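Local coordinates for oligopeptide-binding protein AppA (Bacillus subtilis, PDB 1XOC), which binds oligopeptides as the binding-protein component of an ABC-type oligopeptide permease that can replace the Opp system in sporulation and genetic competence, at residues Y53-T57 / L67-E71; D101-Y107 / T156-H162. All blocks are in the same frame, centred on the assembly; numbering follows the deposited sequence. Where two conformers were deposited one is given.

How the interactions relate
Interaction 1 (53-57 with 67-71) closes before interaction 2 (101-107 with 156-162) opens, so the two come in series along the chain, their centres about 12 Å apart. They meet directly: Ser54 O and Ile158 N lie 2.9 Å apart in a probable hydrogen bond, and Phe55 packs against the backbone of Thr156 and Ala157. Interaction 1 lies at the 57-59 edge of the five-stranded antiparallel sheet, while in interaction 2 helix 100-108, which packs on strands 126-133 and 136-141 of that sheet, holds the chain leaving helix 147-155. Leu56 touches Val103 and Tyr107, so edge hairpin, helix and 156-162 loop form one packed unit on this sheet.

Interaction 1 of 2, residues Y53-T57 / L67-E71; sequences YSFLT and LSLAE
Thr57 and Leu67 form an antiparallel, non-hydrogen-bonded bridge, their CA atoms 4.5 Å apart, where edge strand 57-59 pairs with strand 65-76 as the two arms of a beta-hairpin. The hairpin forms one edge of a five-stranded antiparallel sheet, and the chain coming from helix 43-52 joins it here. At the bridge the two side chains diverge, so the backbones carry the pairing; Leu67 is exposed, whereas Thr57 packs against Leu153 and Asp154 of helix 147-155. Ser68 then breaks the regular strand. Its N donates to Leu56 O over 3.0 Å, arriving 39° above the carbonyl plane. The hydroxyl turns the other way: with OG anti to the backbone N (chi1 -180°), it meets a bridging water at 2.7 Å, and that water accepts from Phe55 N at 3.0 Å. A small polar residue suits this spot, since its short arm reaches the water that accepts from the Phe55 amide. Leu69 N continues the grip, donating to Phe55 O at 3.0 Å. The Leu69 side chain, with CG also anti to its own N, extends along segment 53-57 until CD2 touches Ser54 CB and lies 4.2 Å from CD2 of Leu56. The two leucines thus fill the same apolar layer, in which Leu56 also leans on Val103 and Tyr107 of helix 100-108. Beyond the contact, Lys87 NZ binds both Ser68 O and Ala70 O, tying this bend to the neighbouring part of the fold. Ala70 comes last, and its small side chain lets the backbone approach closely: its methyl CB sits 3.3 Å from Leu56 O. That oxygen is gripped by two amides, and the second, Ala70 N at 3.2 Å, lies in the carbonyl plane on a lone pair.

Interaction 2 of 2, residues D101-Y107 / T156-H162; sequences DDVVFTY and TAILPKH. With ZN (zinc ion), chain C.
Lys161 lies extended against Phe105 on one side of helix 100-108, and its aliphatic shaft makes a large part of the contact. CB touches both Asp102 OD1 and Phe105 CB; CG comes 4.0 Å from Phe105 CG; CD passes Asp101 O; and NZ ends on a water that also donates to Asp101 O. A long flexible residue suits this rim, burying its methylenes while its charge stays solvated. Deeper in, Thr106 joins helix to loop. Its OG1, anti to the carbonyl carbon (chi1 -59°), accepts from Leu159 N at 2.9 Å, nearly straight at 163°, and donates to Asp102 O one turn back. Its CG2 packs 3.6 Å from Thr156 CG2. A valine in its place would probably leave the buried Leu159 N without its acceptor and remove the second donor to Asp102 O. Thr156 CG2 also stands over one face of the Tyr107 ring, a CH-pi contact 3.8 Å from the centroid, while Ile158 CD1 meets that ring's edge and touches Val103 CG2. A water bridges Tyr107 OH and Thr156 O. At the other end, Asp102 OD1 accepts from Lys161 N at 2.8 Å, on the anti side of the carboxylate, fixing the first residue of helix 161-164. OD1 and OD2 each accept a hydrogen bond from a different zinc-bound water, and OD2 is also held by Thr99 N. His162 ND1 binds zinc at 2.2 Å, its NE2 held by Asp94, and five waters complete six ligands: a hydrated metal site in which Asp102 is a second-shell carboxylate.

Interaction 1 of 2, residues Y53-T57 / L67-E71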
ATOM      1  N   TYR A  53      10.271   2.778  13.949  1.00 28.95           N
ATOM      2  CA  TYR A  53      10.765   4.114  13.670  1.00 28.98           C
ATOM      3  C   TYR A  53       9.777   5.146  14.122  1.00 29.16           C
ATOM      4  O   TYR A  53       8.618   4.826  14.413  1.00 28.92           O
ATOM      5  CB  TYR A  53      11.014   4.274  12.159  1.00 29.11           C
ATOM      6  CG  TYR A  53      12.023   3.301  11.633  1.00 27.77           C
ATOM      7  CD1 TYR A  53      13.348   3.381  12.042  1.00 28.97           C
ATOM      8  CD2 TYR A  53      11.664   2.361  10.705  1.00 28.07           C
ATOM      9  CE1 TYR A  53      14.298   2.488  11.586  1.00 28.74           C
ATOM     10  CE2 TYR A  53      12.598   1.473  10.239  1.00 26.67           C
ATOM     11  CZ  TYR A  53      13.894   1.554  10.673  1.00 29.84           C
ATOM     12  OH  TYR A  53      14.817   0.641  10.150  1.00 29.95           O
ATOM     13  N   SER A  54      10.241   6.391  14.117  1.00 28.52           N
ATOM     14  CA  SER A  54       9.407   7.557  14.306  1.00 29.57           C
ATOM     15  C   SER A  54       9.361   8.388  13.010  1.00 29.65           C
ATOM     16  O   SER A  54      10.252   8.303  12.155  1.00 30.08           O
ATOM     17  CB  SER A  54       9.932   8.418  15.436  1.00 29.89           C
ATOM     18  OG  SER A  54       9.990   7.710  16.659  1.00 30.79           O
ATOM     19  N   PHE A  55       8.339   9.252  12.981  1.00 29.12           N
ATOM     20  CA  PHE A  55       7.959  10.065  11.828  1.00 28.38           C
ATOM     21  C   PHE A  55       7.608  11.459  12.334  1.00 28.93           C
ATOM     22  O   PHE A  55       7.058  11.622  13.424  1.00 29.41           O
ATOM     23  CB  PHE A  55       6.731   9.437  11.148  1.00 29.22           C
ATOM     24  CG  PHE A  55       6.966   7.966  10.739  1.00 28.47           C
ATOM     25  CD1 PHE A  55       7.260   7.596   9.418  1.00 31.42           C
ATOM     26  CD2 PHE A  55       6.867   6.976  11.693  1.00 29.70           C
ATOM     27  CE1 PHE A  55       7.509   6.238   9.115  1.00 31.20           C
ATOM     28  CE2 PHE A  55       7.129   5.628  11.351  1.00 28.57           C
ATOM     29  CZ  PHE A  55       7.408   5.302  10.106  1.00 31.67           C
ATOM     30  N   LEU A  56       7.895  12.469  11.524  1.00 28.81           N
ATOM     31  CA  LEU A  56       7.632  13.822  11.928  1.00 29.00           C
ATOM     32  C   LEU A  56       6.140  14.036  12.221  1.00 28.80           C
ATOM     33  O   LEU A  56       5.754  14.777  13.146  1.00 29.31           O
ATOM     34  CB  LEU A  56       8.113  14.814  10.859  1.00 29.73           C
ATOM     35  CG  LEU A  56       9.641  14.933  10.831  1.00 28.51           C
ATOM     36  CD1 LEU A  56      10.100  15.764   9.623  1.00 29.65           C
ATOM     37  CD2 LEU A  56      10.238  15.433  12.144  1.00 29.31           C
ATOM     38  N   THR A  57       5.273  13.431  11.415  1.00 27.15           N
ATOM     39  CA  THR A  57       3.819  13.519  11.589  1.00 28.36           C
ATOM     40  C   THR A  57       3.203  12.141  11.542  1.00 28.39           C
ATOM     41  O   THR A  57       3.884  11.163  11.181  1.00 28.69           O
ATOM     42  CB  THR A  57       3.145  14.355  10.500  1.00 28.78           C
ATOM     43  OG1 THR A  57       3.458  13.760   9.226  1.00 29.03           O
ATOM     44  CG2 THR A  57       3.593  15.822  10.552  1.00 29.54           C
ATOM     45  N   LEU A  67       0.995  16.078  14.660  1.00 29.59           N
ATOM     46  CA  LEU A  67       2.420  16.095  14.978  1.00 29.98           C
ATOM     47  C   LEU A  67       2.797  14.817  15.742  1.00 30.27           C
ATOM     48  O   LEU A  67       2.030  14.390  16.627  1.00 30.52           O
ATOM     49  CB  LEU A  67       2.696  17.300  15.896  1.00 30.67           C
ATOM     50  CG  LEU A  67       2.796  18.663  15.204  0.50 31.22           C
ATOM     51  CD1 LEU A  67       2.225  18.742  13.772  0.50 30.27           C
ATOM     52  CD2 LEU A  67       2.189  19.721  16.117  0.50 31.17           C
ATOM     53  N   SER A  68       3.957  14.223  15.452  1.00 29.83           N
ATOM     54  CA  SER A  68       4.420  13.094  16.231  1.00 30.40           C
ATOM     55  C   SER A  68       5.843  13.418  16.746  1.00 30.36           C
ATOM     56  O   SER A  68       5.976  13.925  17.856  1.00 30.34           O
ATOM     57  CB  SER A  68       4.361  11.816  15.384  1.00 30.52           C
ATOM     58  OG  SER A  68       4.809  10.695  16.137  1.00 32.46           O
ATOM     59  N   LEU A  69       6.884  13.162  15.956  1.00 30.57           N
ATOM     60  CA  LEU A  69       8.246  13.542  16.325  1.00 31.00           C
ATOM     61  C   LEU A  69       8.425  15.084  16.320  1.00 30.28           C
ATOM     62  O   LEU A  69       9.187  15.648  17.117  1.00 29.84           O
ATOM     63  CB  LEU A  69       9.255  12.860  15.408  1.00 32.25           C
ATOM     64  CG  LEU A  69      10.734  13.072  15.642  1.00 31.93           C
ATOM     65  CD1 LEU A  69      11.114  12.698  17.083  1.00 32.18           C
ATOM     66  CD2 LEU A  69      11.492  12.251  14.596  1.00 32.43           C
ATOM     67  N   ALA A  70       7.728  15.763  15.406  1.00 30.13           N
ATOM     68  CA  ALA A  70       7.779  17.219  15.341  1.00 29.95           C
ATOM     69  C   ALA A  70       7.109  17.885  16.540  1.00 29.80           C
ATOM     70  O   ALA A  70       6.049  17.447  16.962  1.00 29.33           O
ATOM     71  CB  ALA A  70       7.115  17.695  14.042  1.00 30.07           C
ATOM     72  N   GLU A  71       7.772  18.900  17.106  1.00 29.61           N
ATOM     73  CA  GLU A  71       7.207  19.798  18.123  1.00 31.03           C
ATOM     74  C   GLU A  71       6.318  20.831  17.464  1.00 30.03           C
ATOM     75  O   GLU A  71       5.273  21.159  17.998  1.00 30.56           O
ATOM     76  CB  GLU A  71       8.345  20.470  18.893  1.00 30.82           C
ATOM     77  CG  GLU A  71       7.920  21.182  20.130  1.00 33.34           C
ATOM     78  CD  GLU A  71       9.061  21.477  21.123  1.00 36.43           C
ATOM     79  OE1 GLU A  71      10.187  20.904  21.042  1.00 44.97           O
ATOM     80  OE2 GLU A  71       8.810  22.301  22.024  1.00 47.19           O
TER
HETATM   81  O   HOH W   1       6.241   8.681  14.998  1.00 20.35           O

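Interaction 2 of 2, residues D101-Y107 / T156-H162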
ATOM      1  N   ASP A 101      20.244  16.358  12.619  1.00 30.16           N
ATOM      2  CA  ASP A 101      21.202  15.680  11.725  1.00 30.30           C
ATOM      3  C   ASP A 101      20.530  14.477  11.067  1.00 29.08           C
ATOM      4  O   ASP A 101      20.757  14.160   9.874  1.00 29.28           O
ATOM      5  CB  ASP A 101      22.430  15.182  12.500  1.00 31.40           C
ATOM      6  CG  ASP A 101      23.461  16.273  12.791  1.00 36.32           C
ATOM      7  OD1 ASP A 101      23.343  17.423  12.314  1.00 38.28           O
ATOM      8  OD2 ASP A 101      24.432  15.940  13.520  1.00 42.52           O
ATOM      9  N   ASP A 102      19.755  13.762  11.861  1.00 29.10           N
ATOM     10  CA  ASP A 102      19.108  12.521  11.390  1.00 28.83           C
ATOM     11  C   ASP A 102      18.022  12.794  10.394  1.00 29.32           C
ATOM     12  O   ASP A 102      17.802  12.077   9.437  1.00 29.65           O
ATOM     13  CB  ASP A 102      18.566  11.771  12.584  1.00 28.76           C
ATOM     14  CG  ASP A 102      19.657  11.456  13.583  1.00 30.55           C
ATOM     15  OD1 ASP A 102      20.684  10.855  13.180  1.00 29.88           O
ATOM     16  OD2 ASP A 102      19.567  11.832  14.753  1.00 29.55           O
ATOM     17  N   VAL A 103      17.277  13.861  10.627  1.00 27.94           N
ATOM     18  CA  VAL A 103      16.203  14.237   9.723  1.00 27.87           C
ATOM     19  C   VAL A 103      16.768  14.746   8.400  1.00 28.35           C
ATOM     20  O   VAL A 103      16.277  14.406   7.311  1.00 29.32           O
ATOM     21  CB  VAL A 103      15.275  15.325  10.397  1.00 28.21           C
ATOM     22  CG1 VAL A 103      14.203  15.863   9.444  1.00 30.66           C
ATOM     23  CG2 VAL A 103      14.640  14.790  11.682  1.00 29.04           C
ATOM     24  N   VAL A 104      17.790  15.584   8.474  1.00 27.78           N
ATOM     25  CA  VAL A 104      18.453  16.090   7.280  1.00 28.40           C
ATOM     26  C   VAL A 104      19.063  14.916   6.484  1.00 28.00           C
ATOM     27  O   VAL A 104      18.924  14.855   5.268  1.00 29.76           O
ATOM     28  CB  VAL A 104      19.526  17.176   7.602  1.00 28.64           C
ATOM     29  CG1 VAL A 104      20.291  17.547   6.318  1.00 31.76           C
ATOM     30  CG2 VAL A 104      18.868  18.384   8.251  1.00 30.71           C
ATOM     31  N   PHE A 105      19.733  14.012   7.178  1.00 28.29           N
ATOM     32  CA  PHE A 105      20.281  12.836   6.534  1.00 28.06           C
ATOM     33  C   PHE A 105      19.206  12.064   5.792  1.00 28.96           C
ATOM     34  O   PHE A 105      19.353  11.778   4.625  1.00 28.46           O
ATOM     35  CB  PHE A 105      20.965  11.945   7.573  1.00 27.77           C
ATOM     36  CG  PHE A 105      21.208  10.545   7.104  1.00 27.90           C
ATOM     37  CD1 PHE A 105      22.051  10.306   6.060  1.00 28.91           C
ATOM     38  CD2 PHE A 105      20.584   9.487   7.697  1.00 29.25           C
ATOM     39  CE1 PHE A 105      22.260   9.042   5.634  1.00 29.13           C
ATOM     40  CE2 PHE A 105      20.799   8.223   7.256  1.00 30.12           C
ATOM     41  CZ  PHE A 105      21.630   8.006   6.228  1.00 30.01           C
ATOM     42  N   THR A 106      18.126  11.730   6.482  1.00 29.15           N
ATOM     43  CA  THR A 106      17.128  10.824   5.940  1.00 28.85           C
ATOM     44  C   THR A 106      16.460  11.427   4.712  1.00 29.16           C
ATOM     45  O   THR A 106      16.367  10.767   3.691  1.00 30.16           O
ATOM     46  CB  THR A 106      16.074  10.472   6.985  1.00 29.38           C
ATOM     47  OG1 THR A 106      16.704   9.864   8.125  1.00 29.43           O
ATOM     48  CG2 THR A 106      15.047   9.546   6.430  1.00 30.52           C
ATOM     49  N   TYR A 107      16.026  12.674   4.790  1.00 29.53           N
ATOM     50  CA  TYR A 107      15.317  13.244   3.652  1.00 29.17           C
ATOM     51  C   TYR A 107      16.234  13.656   2.501  1.00 28.42           C
ATOM     52  O   TYR A 107      15.750  13.831   1.364  1.00 28.45           O
ATOM     53  CB  TYR A 107      14.541  14.474   4.088  1.00 28.36           C
ATOM     54  CG  TYR A 107      13.227  14.223   4.790  1.00 26.98           C
ATOM     55  CD1 TYR A 107      13.177  13.904   6.144  1.00 28.23           C
ATOM     56  CD2 TYR A 107      12.031  14.272   4.088  1.00 28.66           C
ATOM     57  CE1 TYR A 107      11.939  13.681   6.794  1.00 28.51           C
ATOM     58  CE2 TYR A 107      10.794  14.083   4.747  1.00 29.81           C
ATOM     59  CZ  TYR A 107      10.766  13.776   6.078  1.00 26.33           C
ATOM     60  OH  TYR A 107       9.551  13.551   6.664  1.00 28.60           O
ATOM     61  N   THR A 156       8.001   9.076   6.074  1.00 30.13           N
ATOM     62  CA  THR A 156       9.443   9.033   6.121  1.00 29.38           C
ATOM     63  C   THR A 156       9.970   8.705   7.525  1.00 29.81           C
ATOM     64  O   THR A 156       9.998   9.556   8.419  1.00 30.08           O
ATOM     65  CB  THR A 156      10.072  10.312   5.617  1.00 28.71           C
ATOM     66  OG1 THR A 156       9.478  10.655   4.361  1.00 28.15           O
ATOM     67  CG2 THR A 156      11.618  10.180   5.449  1.00 30.47           C
ATOM     68  N   ALA A 157      10.369   7.445   7.686  1.00 28.85           N
ATOM     69  CA  ALA A 157      10.974   6.980   8.938  1.00 29.61           C
ATOM     70  C   ALA A 157      12.329   7.601   9.143  1.00 29.92           C
ATOM     71  O   ALA A 157      13.167   7.528   8.248  1.00 30.85           O
ATOM     72  CB  ALA A 157      11.127   5.453   8.931  1.00 30.09           C
ATOM     73  N   ILE A 158      12.565   8.178  10.337  1.00 28.50           N
ATOM     74  CA  ILE A 158      13.812   8.870  10.610  1.00 28.56           C
ATOM     75  C   ILE A 158      14.915   7.844  10.962  1.00 29.49           C
ATOM     76  O   ILE A 158      14.809   7.051  11.926  1.00 28.81           O
ATOM     77  CB  ILE A 158      13.630   9.980  11.715  1.00 28.85           C
ATOM     78  CG1 ILE A 158      12.543  10.989  11.324  1.00 28.70           C
ATOM     79  CG2 ILE A 158      14.932  10.654  11.954  1.00 30.61           C
ATOM     80  CD1 ILE A 158      12.685  11.594   9.976  1.00 26.96           C
ATOM     81  N   LEU A 159      15.995   7.906  10.187  1.00 28.84           N
ATOM     82  CA  LEU A 159      17.112   6.975  10.341  1.00 28.99           C
ATOM     83  C   LEU A 159      18.290   7.609  11.086  1.00 28.14           C
ATOM     84  O   LEU A 159      18.483   8.826  11.026  1.00 29.83           O
ATOM     85  CB  LEU A 159      17.588   6.512   8.964  1.00 29.29           C
ATOM     86  CG  LEU A 159      16.537   5.890   8.037  1.00 30.99           C
ATOM     87  CD1 LEU A 159      17.157   5.648   6.669  1.00 34.33           C
ATOM     88  CD2 LEU A 159      16.012   4.593   8.602  1.00 35.00           C
ATOM     89  N   PRO A 160      19.109   6.794  11.783  1.00 28.29           N
ATOM     90  CA  PRO A 160      20.247   7.298  12.528  1.00 28.78           C
ATOM     91  C   PRO A 160      21.492   7.573  11.663  1.00 28.41           C
ATOM     92  O   PRO A 160      22.151   6.641  11.167  1.00 29.73           O
ATOM     93  CB  PRO A 160      20.521   6.177  13.535  1.00 28.48           C
ATOM     94  CG  PRO A 160      20.035   4.963  12.873  1.00 30.38           C
ATOM     95  CD  PRO A 160      18.891   5.367  12.011  1.00 28.25           C
ATOM     96  N   LYS A 161      21.834   8.848  11.523  1.00 29.68           N
ATOM     97  CA  LYS A 161      22.987   9.249  10.759  1.00 29.39           C
ATOM     98  C   LYS A 161      24.273   8.680  11.355  1.00 28.72           C
ATOM     99  O   LYS A 161      25.209   8.333  10.630  1.00 29.04           O
ATOM    100  CB  LYS A 161      23.105  10.755  10.663  1.00 30.77           C
ATOM    101  CG  LYS A 161      24.194  11.221   9.737  1.00 30.93           C
ATOM    102  CD  LYS A 161      24.250  12.737   9.657  1.00 32.59           C
ATOM    103  CE  LYS A 161      25.325  13.194   8.723  1.00 34.38           C
ATOM    104  NZ  LYS A 161      25.533  14.694   8.742  1.00 38.09           N
ATOM    105  N   HIS A 162      24.342   8.578  12.679  1.00 29.15           N
ATOM    106  CA  HIS A 162      25.562   8.070  13.293  1.00 29.95           C
ATOM    107  C   HIS A 162      25.787   6.604  13.002  1.00 30.40           C
ATOM    108  O   HIS A 162      26.868   6.070  13.269  1.00 30.91           O
ATOM    109  CB  HIS A 162      25.590   8.314  14.809  1.00 31.08           C
ATOM    110  CG  HIS A 162      24.447   7.714  15.555  1.00 33.57           C
ATOM    111  ND1 HIS A 162      23.385   8.471  16.009  1.00 38.38           N
ATOM    112  CD2 HIS A 162      24.210   6.443  15.957  1.00 37.59           C
ATOM    113  CE1 HIS A 162      22.534   7.682  16.648  1.00 36.21           C
ATOM    114  NE2 HIS A 162      23.003   6.444  16.617  1.00 34.27           N
TER
HETATM  115 ZN    ZN C 521      23.150  10.685  16.241  0.50 18.55          ZN
HETATM  116  O   HOH W   2      22.775  15.519   8.353  1.00 24.59           O
HETATM  117  O   HOH W   3      22.992  10.907  14.251  1.00 26.35           O
HETATM  118  O   HOH W   4      21.261  10.671  16.378  1.00 34.02           O
HETATM  119  O   HOH W   5       9.032  11.991   8.818  1.00 15.45           O
HETATM  120  O   HOH W   6      23.627  12.883  16.162  1.00 45.56           O
HETATM  121  O   HOH W   7      23.125  10.836  18.390  1.00 25.28           O
HETATM  122  O   HOH W   8      25.250  11.317  16.321  1.00 42.33           O